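PDB 5K5D: ParB domain protein nuclease from Sulfolobus solfataricus, which probably takes part in archaeal DNA segregation as a pNOB8-like ParB-N domain protein and may act as a nuclease. Local coordinates for residues P203-L206 / K207-T210; Y82-S86 / Q87-D91. The protein carries 4 engineered substitutions. One frame throughout, in Å; residues are numbered along the deposited sequence.

Contact 1. Residues P203-L206 / K207-T210; sequences PWLL and KYVT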
ATOM      1  N   PRO B 203      -2.469   7.563 -12.045  1.00 42.02           N
ATOM      2  CA  PRO B 203      -2.514   6.213 -11.468  1.00 42.48           C
ATOM      3  C   PRO B 203      -1.642   5.213 -12.230  1.00 46.65           C
ATOM      4  O   PRO B 203      -0.957   4.393 -11.613  1.00 46.14           O
ATOM      5  CB  PRO B 203      -3.990   5.823 -11.614  1.00 40.76           C
ATOM      6  CG  PRO B 203      -4.720   7.110 -11.693  1.00 37.70           C
ATOM      7  CD  PRO B 203      -3.809   8.059 -12.399  1.00 37.21           C
ATOM      8  N   TRP B 204      -1.684   5.282 -13.559  1.00 38.98           N
ATOM      9  CA  TRP B 204      -0.907   4.398 -14.419  1.00 38.43           C
ATOM     10  C   TRP B 204       0.582   4.556 -14.156  1.00 39.55           C
ATOM     11  O   TRP B 204       1.370   3.638 -14.395  1.00 41.51           O
ATOM     12  CB  TRP B 204      -1.185   4.720 -15.886  1.00 37.31           C
ATOM     13  CG  TRP B 204      -0.868   6.148 -16.223  1.00 39.43           C
ATOM     14  CD1 TRP B 204      -1.693   7.225 -16.082  1.00 37.51           C
ATOM     15  CD2 TRP B 204       0.368   6.658 -16.736  1.00 35.68           C
ATOM     16  NE1 TRP B 204      -1.050   8.370 -16.482  1.00 38.26           N
ATOM     17  CE2 TRP B 204       0.221   8.048 -16.886  1.00 38.70           C
ATOM     18  CE3 TRP B 204       1.585   6.067 -17.089  1.00 34.87           C
ATOM     19  CZ2 TRP B 204       1.236   8.861 -17.372  1.00 39.02           C
ATOM     20  CZ3 TRP B 204       2.595   6.875 -17.567  1.00 41.92           C
ATOM     21  CH2 TRP B 204       2.415   8.256 -17.706  1.00 40.17           C
ATOM     22  N   LEU B 205       0.965   5.737 -13.682  1.00 33.10           N
ATOM     23  CA  LEU B 205       2.364   6.027 -13.397  1.00 41.99           C
ATOM     24  C   LEU B 205       2.753   5.499 -12.018  1.00 41.95           C
ATOM     25  O   LEU B 205       3.863   5.000 -11.823  1.00 37.40           O
ATOM     26  CB  LEU B 205       2.622   7.532 -13.493  1.00 42.46           C
ATOM     27  CG  LEU B 205       4.065   8.039 -13.535  1.00 41.48           C
ATOM     28  CD1 LEU B 205       4.666   8.093 -12.142  1.00 44.29           C
ATOM     29  CD2 LEU B 205       4.909   7.185 -14.474  1.00 38.57           C
ATOM     30  N   LEU B 206       1.833   5.602 -11.064  1.00 41.66           N
ATOM     31  CA  LEU B 206       2.086   5.103  -9.715  1.00 42.16           C
ATOM     32  C   LEU B 206       2.281   3.590  -9.735  1.00 37.52           C
ATOM     33  O   LEU B 206       3.115   3.054  -9.006  1.00 34.01           O
ATOM     34  CB  LEU B 206       0.936   5.471  -8.776  1.00 38.88           C
ATOM     35  CG  LEU B 206       1.295   5.923  -7.355  1.00 36.60           C
ATOM     36  CD1 LEU B 206       0.099   5.759  -6.436  1.00 29.95           C
ATOM     37  CD2 LEU B 206       2.495   5.168  -6.800  1.00 36.40           C
ATOM     38  N   LYS B 207       1.511   2.911 -10.583  1.00 36.25           N
ATOM     39  CA  LYS B 207       1.572   1.453 -10.694  1.00 44.51           C
ATOM     40  C   LYS B 207       2.991   0.940 -10.938  1.00 48.45           C
ATOM     41  O   LYS B 207       3.311  -0.189 -10.574  1.00 49.52           O
ATOM     42  CB  LYS B 207       0.646   0.946 -11.808  1.00 47.02           C
ATOM     43  CG  LYS B 207      -0.830   0.860 -11.436  1.00 53.41           C
ATOM     44  CD  LYS B 207      -1.589   0.018 -12.461  1.00 61.01           C
ATOM     45  CE  LYS B 207      -3.086  -0.031 -12.183  1.00 66.87           C
ATOM     46  NZ  LYS B 207      -3.738   1.283 -12.429  1.00 73.45           N
ATOM     47  N   TYR B 208       3.831   1.762 -11.564  1.00 42.89           N
ATOM     48  CA  TYR B 208       5.218   1.385 -11.825  1.00 42.21           C
ATOM     49  C   TYR B 208       6.013   1.316 -10.527  1.00 39.22           C
ATOM     50  O   TYR B 208       6.900   0.476 -10.372  1.00 43.33           O
ATOM     51  CB  TYR B 208       5.880   2.366 -12.798  1.00 41.85           C
ATOM     52  CG  TYR B 208       5.506   2.160 -14.252  1.00 30.25           C
ATOM     53  CD1 TYR B 208       4.687   3.062 -14.915  1.00 28.39           C
ATOM     54  CD2 TYR B 208       5.977   1.063 -14.959  1.00 28.95           C
ATOM     55  CE1 TYR B 208       4.347   2.878 -16.241  1.00 24.37           C
ATOM     56  CE2 TYR B 208       5.641   0.868 -16.287  1.00 28.55           C
ATOM     57  CZ  TYR B 208       4.830   1.781 -16.922  1.00 28.84           C
ATOM     58  OH  TYR B 208       4.495   1.591 -18.243  1.00 33.86           O
ATOM     59  N   VAL B 209       5.688   2.208  -9.598  1.00 36.63           N
ATOM     60  CA  VAL B 209       6.307   2.215  -8.277  1.00 39.59           C
ATOM     61  C   VAL B 209       5.759   1.080  -7.422  1.00 37.56           C
ATOM     62  O   VAL B 209       6.438   0.561  -6.536  1.00 30.59           O
ATOM     63  CB  VAL B 209       6.024   3.532  -7.535  1.00 33.72           C
ATOM     64  CG1 VAL B 209       6.622   3.488  -6.139  1.00 29.45           C
ATOM     65  CG2 VAL B 209       6.560   4.718  -8.318  1.00 37.23           C
ATOM     66  N   THR B 210       4.515   0.709  -7.697  1.00 37.23           N
ATOM     67  CA  THR B 210       3.802  -0.282  -6.906  1.00 41.86           C
ATOM     68  C   THR B 210       4.062  -1.691  -7.420  1.00 45.18           C
ATOM     69  O   THR B 210       4.136  -2.641  -6.643  1.00 49.91           O
ATOM     70  CB  THR B 210       2.291  -0.003  -6.927  1.00 43.64           C
ATOM     71  OG1 THR B 210       2.014   1.128  -6.095  1.00 42.24           O
ATOM     72  CG2 THR B 210       1.515  -1.203  -6.413  1.00 59.64           C
TER

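Contact 2. Residues Y82-S86 / Q87-D91; sequences YDFDS and QQERD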
ATOM      1  N   TYR B  82      -9.101  -8.407  19.373  1.00 39.22           N
ATOM      2  CA  TYR B  82      -9.643  -7.064  19.454  1.00 39.13           C
ATOM      3  C   TYR B  82     -11.161  -7.112  19.509  1.00 43.12           C
ATOM      4  O   TYR B  82     -11.783  -8.010  18.942  1.00 46.18           O
ATOM      5  CB  TYR B  82      -9.185  -6.236  18.257  1.00 37.74           C
ATOM      6  CG  TYR B  82      -7.767  -5.764  18.382  1.00 38.16           C
ATOM      7  CD1 TYR B  82      -6.703  -6.646  18.231  1.00 43.52           C
ATOM      8  CD2 TYR B  82      -7.484  -4.434  18.655  1.00 40.65           C
ATOM      9  CE1 TYR B  82      -5.394  -6.211  18.352  1.00 41.84           C
ATOM     10  CE2 TYR B  82      -6.178  -3.993  18.778  1.00 39.49           C
ATOM     11  CZ  TYR B  82      -5.141  -4.885  18.628  1.00 35.36           C
ATOM     12  OH  TYR B  82      -3.849  -4.443  18.753  1.00 34.29           O
ATOM     13  N   ASP B  83     -11.751  -6.135  20.189  1.00 36.42           N
ATOM     14  CA  ASP B  83     -13.184  -6.140  20.423  1.00 38.54           C
ATOM     15  C   ASP B  83     -13.958  -5.428  19.323  1.00 40.63           C
ATOM     16  O   ASP B  83     -14.660  -4.454  19.570  1.00 49.79           O
ATOM     17  CB  ASP B  83     -13.502  -5.513  21.775  1.00 40.79           C
ATOM     18  CG  ASP B  83     -14.972  -5.590  22.113  1.00 47.44           C
ATOM     19  OD1 ASP B  83     -15.597  -6.612  21.763  1.00 51.72           O
ATOM     20  OD2 ASP B  83     -15.501  -4.631  22.712  1.00 49.76           O
ATOM     21  N   PHE B  84     -13.825  -5.920  18.103  1.00 45.97           N
ATOM     22  CA  PHE B  84     -14.591  -5.376  16.994  1.00 48.30           C
ATOM     23  C   PHE B  84     -14.776  -6.441  15.926  1.00 40.11           C
ATOM     24  O   PHE B  84     -14.003  -7.394  15.849  1.00 30.54           O
ATOM     25  CB  PHE B  84     -13.911  -4.138  16.409  1.00 45.86           C
ATOM     26  CG  PHE B  84     -12.735  -4.447  15.528  1.00 44.31           C
ATOM     27  CD1 PHE B  84     -11.464  -4.580  16.065  1.00 39.55           C
ATOM     28  CD2 PHE B  84     -12.898  -4.595  14.162  1.00 45.79           C
ATOM     29  CE1 PHE B  84     -10.380  -4.858  15.259  1.00 34.57           C
ATOM     30  CE2 PHE B  84     -11.817  -4.873  13.349  1.00 42.69           C
ATOM     31  CZ  PHE B  84     -10.557  -5.005  13.900  1.00 40.02           C
ATOM     32  N   ASP B  85     -15.818  -6.282  15.122  1.00 40.87           N
ATOM     33  CA  ASP B  85     -16.116  -7.220  14.054  1.00 48.10           C
ATOM     34  C   ASP B  85     -15.504  -6.694  12.764  1.00 51.06           C
ATOM     35  O   ASP B  85     -15.964  -5.695  12.213  1.00 49.92           O
ATOM     36  CB  ASP B  85     -17.630  -7.378  13.908  1.00 51.62           C
ATOM     37  CG  ASP B  85     -18.014  -8.532  13.012  1.00 60.07           C
ATOM     38  OD1 ASP B  85     -17.277  -8.812  12.044  1.00 62.88           O
ATOM     39  OD2 ASP B  85     -19.059  -9.164  13.281  1.00 65.51           O
ATOM     40  N   SER B  86     -14.455  -7.364  12.296  1.00 49.34           N
ATOM     41  CA  SER B  86     -13.734  -6.931  11.104  1.00 47.93           C
ATOM     42  C   SER B  86     -14.626  -6.947   9.870  1.00 48.20           C
ATOM     43  O   SER B  86     -14.356  -6.248   8.894  1.00 45.40           O
ATOM     44  CB  SER B  86     -12.516  -7.819  10.860  1.00 42.41           C
ATOM     45  OG  SER B  86     -12.913  -9.123  10.470  1.00 46.22           O
ATOM     46  N   GLN B  87     -15.684  -7.753   9.914  1.00 44.70           N
ATOM     47  CA  GLN B  87     -16.605  -7.863   8.785  1.00 57.75           C
ATOM     48  C   GLN B  87     -17.572  -6.687   8.729  1.00 57.15           C
ATOM     49  O   GLN B  87     -18.269  -6.496   7.735  1.00 56.49           O
ATOM     50  CB  GLN B  87     -17.374  -9.185   8.828  1.00 65.57           C
ATOM     51  CG  GLN B  87     -16.500 -10.418   8.650  1.00 75.22           C
ATOM     52  CD  GLN B  87     -15.799 -10.456   7.300  1.00 82.55           C
ATOM     53  OE1 GLN B  87     -14.569 -10.523   7.228  1.00 83.20           O
ATOM     54  NE2 GLN B  87     -16.581 -10.420   6.223  1.00 82.08           N
ATOM     55  N   GLN B  88     -17.609  -5.902   9.801  1.00 55.20           N
ATOM     56  CA  GLN B  88     -18.457  -4.719   9.849  1.00 57.22           C
ATOM     57  C   GLN B  88     -17.628  -3.446   9.965  1.00 59.01           C
ATOM     58  O   GLN B  88     -17.928  -2.440   9.321  1.00 63.00           O
ATOM     59  CB  GLN B  88     -19.459  -4.816  10.998  1.00 62.87           C
ATOM     60  CG  GLN B  88     -20.480  -5.931  10.829  1.00 71.88           C
ATOM     61  CD  GLN B  88     -21.598  -5.855  11.848  1.00 82.20           C
ATOM     62  OE1 GLN B  88     -22.541  -5.078  11.695  1.00 85.80           O
ATOM     63  NE2 GLN B  88     -21.498  -6.661  12.899  1.00 84.83           N
ATOM     64  N   GLU B  89     -16.583  -3.493  10.784  1.00 56.32           N
ATOM     65  CA  GLU B  89     -15.672  -2.362  10.928  1.00 56.98           C
ATOM     66  C   GLU B  89     -14.332  -2.628  10.232  1.00 51.33           C
ATOM     67  O   GLU B  89     -13.274  -2.520  10.849  1.00 52.61           O
ATOM     68  CB  GLU B  89     -15.447  -2.034  12.408  1.00 58.25           C
ATOM     69  CG  GLU B  89     -16.652  -1.412  13.105  1.00 61.77           C
ATOM     70  CD  GLU B  89     -16.500  -1.378  14.621  1.00 65.10           C
ATOM     71  OE1 GLU B  89     -16.668  -2.434  15.265  1.00 68.24           O
ATOM     72  OE2 GLU B  89     -16.213  -0.296  15.172  1.00 67.29           O
ATOM     73  N   ARG B  90     -14.387  -2.974   8.949  1.00 40.28           N
ATOM     74  CA  ARG B  90     -13.178  -3.214   8.168  1.00 37.50           C
ATOM     75  C   ARG B  90     -12.107  -2.159   8.419  1.00 43.70           C
ATOM     76  O   ARG B  90     -10.929  -2.482   8.566  1.00 45.39           O
ATOM     77  CB  ARG B  90     -13.502  -3.253   6.677  1.00 35.80           C
ATOM     78  CG  ARG B  90     -14.317  -4.453   6.247  1.00 48.25           C
ATOM     79  CD  ARG B  90     -13.474  -5.714   6.115  1.00 54.19           C
ATOM     80  NE  ARG B  90     -13.210  -6.034   4.718  1.00 55.74           N
ATOM     81  CZ  ARG B  90     -12.747  -7.208   4.307  1.00 60.74           C
ATOM     82  NH1 ARG B  90     -12.510  -8.164   5.193  1.00 59.28           N
ATOM     83  NH2 ARG B  90     -12.529  -7.431   3.016  1.00 62.23           N
ATOM     84  N   ASP B  91     -12.522  -0.897   8.450  1.00 43.49           N
ATOM     85  CA  ASP B  91     -11.582   0.205   8.609  1.00 46.71           C
ATOM     86  C   ASP B  91     -10.615  -0.053   9.757  1.00 41.81           C
ATOM     87  O   ASP B  91      -9.439   0.312   9.679  1.00 43.75           O
ATOM     88  CB  ASP B  91     -12.309   1.548   8.787  1.00 56.57           C
ATOM     89  CG  ASP B  91     -13.310   1.534   9.930  1.00 65.44           C
ATOM     90  OD1 ASP B  91     -14.132   0.596   9.994  1.00 70.14           O
ATOM     91  OD2 ASP B  91     -13.280   2.465  10.766  1.00 66.71           O
TER

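Contact 1. Residues P203-L206 / K207-T210
From Pro-203 O to Lys-207 N (3.1 Å) and from Leu-206 O to Thr-210 N (3.0 Å) the backbone bonds have alpha-helical spacing, whereas Tyr-208 N reaches Leu-205 O at 3.2 Å, the i to i+3 spacing of a 3-10 turn. Proline suits the start of such a helix, where its missing N-H costs no bond. With CG anti to its carbonyl carbon (chi1 -78°), Tyr-208 swings its ring back toward the first turn: CE1 comes to the edge of the Trp-204 indole, near its plane, 4.3 Å from CE3. Leu-205 sends CD2 across the tyrosine at about a right angle, 4.2 Å from CD1. The tyrosine hydroxyl is hydrogen-bonded to Asp-246 of helix 242-250, which Trp-204 also touches. With an alanine in place of Tyr-208, Asp-246 would probably lose its hydroxyl partner and the indole edge its aromatic neighbour. On another side Leu-206 CD2 rests 4.0 Å from Val-209 CB, and the small Thr-210 joins them against helix 109-128. Lys-207, its long charged chain suited to an exposed position, passes CG beside Pro-203 O (3.5 Å). This is the pattern of a short helix packed between neighbouring helices, 109-128 on one side and 242-250 on another.

Contact 2. Residues Y82-S86 / Q87-D91
An Asx turn at Asp-85, leading from strand 76-82 toward helix 90-99, ties this residue to Gln-87: Asp-85 OD1 accepts a bond from Gln-87 N at 2.9 Å. With CG anti to its backbone N (chi1 -169°), Asp-85 carries its carboxylate beside its own carbonyl carbon, toward the following residues; OD1 is met on its anti side, 22° out of the carboxylate plane. Aspartate suits the spot, its short side chain returning an acceptor to the turn it opens. The carbonyl of Asp-85 is gripped twice: Glu-89 N approaches almost in line with the C=O bond at 2.7 Å, while Gln-88 N comes from above the carbonyl plane at 2.9 Å. Glu-89 stretches back beside Phe-84, placing OE1 3.4 Å from Phe-84 CB, with carboxylate and ring planes 88° apart; its other oxygen, OE2, pairs with Lys-92. Phe-84 is buried, its ring also reaching Leu-96 of helix 90-99. Across the turn, the aliphatic part of Arg-90 runs by Ser-86 O, which lies 3.0 Å from CD and 3.3 Å from CA, the latter a CA-H...O contact. The arginine's bent chain carries the guanidinium to salt bridges with Glu-24 and Asp-22, and the small, buried Ser-86 bonds through OG to Asp-54. Such an Asx motif is common where a helix starts; here it lies on the strand-to-helix connection of the ParB-like N-terminal region.

Contact 2 comes first along the chain, in the ParB-like N-terminal region, and contact 1 follows in the helical part of the molecule. They lie on opposite sides of the chain's centre, their own centres 30 Å apart and their nearest atoms about 18 Å apart, so neither touches the other. Helix 109-128 forms a common neighbour: Asp-91 of contact 2 meets Ile-123 and Met-126, while Thr-210 of contact 1 meets Ala-114 and Gln-117, between two and three turns earlier in the helix. The two differ in kind, one being a helix packed among helices and the other a turn that redirects the chain from strand to helix.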